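Local coordinates for protein predicted acyltransferase with acyl-CoA N-acyltransferase domain (PDB 4RS2) that binds coenzyme A, is probably a GNAT-family N-acetyltransferase and, when overexpressed, suppresses silencing of several RNA targets by a small RNA, at residues L108-E111 / G112-L116. Sequence-based numbering, arbitrary orientation. Where two conformers were deposited one is given.
Sequences LVYE and GLDSL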
loop_
_atom_site.group_PDB
_atom_site.type_symbol
_atom_site.label_atom_id
_atom_site.label_comp_id
_atom_site.label_asym_id
_atom_site.label_seq_id
_atom_site.Cartn_x
_atom_site.Cartn_y
_atom_site.Cartn_z
ATOM N N LEU A 108 -4.040 -2.872 -8.334
ATOM C CA LEU A 108 -3.671 -3.344 -7.007
ATOM C C LEU A 108 -4.221 -2.429 -5.914
ATOM O O LEU A 108 -4.756 -2.888 -4.889
ATOM C CB LEU A 108 -2.147 -3.401 -6.902
ATOM C CG LEU A 108 -1.462 -4.566 -7.602
ATOM C CD1 LEU A 108 0.014 -4.318 -7.767
ATOM C CD2 LEU A 108 -1.684 -5.813 -6.782
ATOM N N VAL A 109 -4.109 -1.137 -6.127
ATOM C CA VAL A 109 -4.632 -0.210 -5.139
ATOM C C VAL A 109 -6.164 -0.311 -5.071
ATOM O O VAL A 109 -6.760 -0.366 -3.979
ATOM C CB VAL A 109 -4.187 1.234 -5.465
ATOM C CG1 VAL A 109 -4.816 2.246 -4.499
ATOM C CG2 VAL A 109 -2.673 1.307 -5.419
ATOM N N TYR A 110 -6.814 -0.354 -6.223
ATOM C CA TYR A 110 -8.275 -0.424 -6.228
ATOM C C TYR A 110 -8.769 -1.669 -5.504
ATOM O O TYR A 110 -9.664 -1.597 -4.669
ATOM C CB TYR A 110 -8.873 -0.398 -7.660
ATOM C CG TYR A 110 -10.384 -0.412 -7.614
ATOM C CD1 TYR A 110 -11.095 0.759 -7.472
ATOM C CD2 TYR A 110 -11.090 -1.594 -7.676
ATOM C CE1 TYR A 110 -12.482 0.764 -7.376
ATOM C CE2 TYR A 110 -12.475 -1.605 -7.601
ATOM C CZ TYR A 110 -13.164 -0.416 -7.452
ATOM O OH TYR A 110 -14.562 -0.400 -7.385
ATOM N N GLU A 111 -8.192 -2.821 -5.851
ATOM C CA GLU A 111 -8.615 -4.084 -5.246
ATOM C C GLU A 111 -8.272 -4.099 -3.767
ATOM O O GLU A 111 -9.028 -4.628 -2.962
ATOM C CB GLU A 111 -8.020 -5.317 -5.955
ATOM C CG GLU A 111 -8.420 -6.625 -5.268
ATOM C CD GLU A 111 -8.232 -7.885 -6.112
ATOM O OE1 GLU A 111 -8.108 -7.802 -7.363
ATOM O OE2 GLU A 111 -8.235 -8.983 -5.506
ATOM N N GLY A 112 -7.125 -3.537 -3.406
ATOM C CA GLY A 112 -6.741 -3.464 -1.991
ATOM C C GLY A 112 -7.796 -2.717 -1.185
ATOM O O GLY A 112 -8.296 -3.174 -0.154
ATOM N N LEU A 113 -8.110 -1.520 -1.658
ATOM C CA LEU A 113 -9.092 -0.679 -1.014
ATOM C C LEU A 113 -10.471 -1.333 -0.992
ATOM O O LEU A 113 -11.197 -1.217 0.004
ATOM C CB LEU A 113 -9.126 0.716 -1.650
ATOM C CG LEU A 113 -8.138 1.734 -1.009
ATOM C CD1 LEU A 113 -6.685 1.242 -0.942
ATOM C CD2 LEU A 113 -8.221 3.122 -1.648
ATOM N N ASP A 114 -10.841 -2.002 -2.081
ATOM C CA ASP A 114 -12.145 -2.682 -2.146
ATOM C C ASP A 114 -12.220 -3.821 -1.120
ATOM O O ASP A 114 -13.234 -3.977 -0.448
ATOM C CB ASP A 114 -12.367 -3.225 -3.544
ATOM C CG ASP A 114 -13.769 -3.709 -3.757
ATOM O OD1 ASP A 114 -14.693 -2.876 -3.666
ATOM O OD2 ASP A 114 -13.925 -4.906 -4.033
ATOM N N SER A 115 -11.142 -4.589 -1.010
ATOM C CA SER A 115 -11.056 -5.685 -0.049
ATOM C C SER A 115 -11.137 -5.139 1.386
ATOM O O SER A 115 -11.856 -5.680 2.269
ATOM C CB SER A 115 -9.759 -6.459 -0.263
ATOM O OG SER A 115 -9.847 -7.255 -1.445
ATOM N N LEU A 116 -10.413 -4.072 1.629
ATOM C CA LEU A 116 -10.398 -3.489 2.971
ATOM C C LEU A 116 -11.798 -3.003 3.367
ATOM O O LEU A 116 -12.235 -3.208 4.496
ATOM C CB LEU A 116 -9.346 -2.404 3.070
ATOM C CG LEU A 116 -7.924 -2.924 2.997
ATOM C CD1 LEU A 116 -7.022 -1.791 2.620
ATOM C CD2 LEU A 116 -7.461 -3.574 4.296
HETATM O O HOH W 1 -15.761 -2.506 -6.345
#
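Helix 104-118 is the crossover helix of the beta-alpha-beta unit that links the parallel strands 87-95 and 123-127, and Leu108-Glu111 and Gly112-Leu116 form consecutive turns of it. Four i to i+4 backbone bonds join them, the straightest from Leu113 N to Val109 O (2.9 Å, 174° at the hydrogen). Glu111 O is gripped twice by Ser115: its N donates at 2.9 Å and its OG at 3.1 Å, from opposite faces of the carbonyl plane. With chi1 at -74°, OG lies beside its own backbone N and folds back to the preceding turn. On the buried side Val109 and Leu113 run side by side, CG1 of Val109 4.1 Å from CD1 of Leu113; Val109 also packs on Met90 and Leu93, Leu113 on Phe75. The exposed side is polar. There one water spans the turn, 2.6 Å from Tyr110 OH and donating to Asp114 OD1 at 2.9 Å, while Asp114 CB approaches the Tyr110 ring obliquely, 4.4 Å from CE2. Leu108, Leu113 and Leu116 meet strand 69-80, and bound coenzyme A lies about 7 Å from the side chain of Leu108. Such an amphipathic helix, packed on the central sheet beside the cofactor, is characteristic of the GNAT fold.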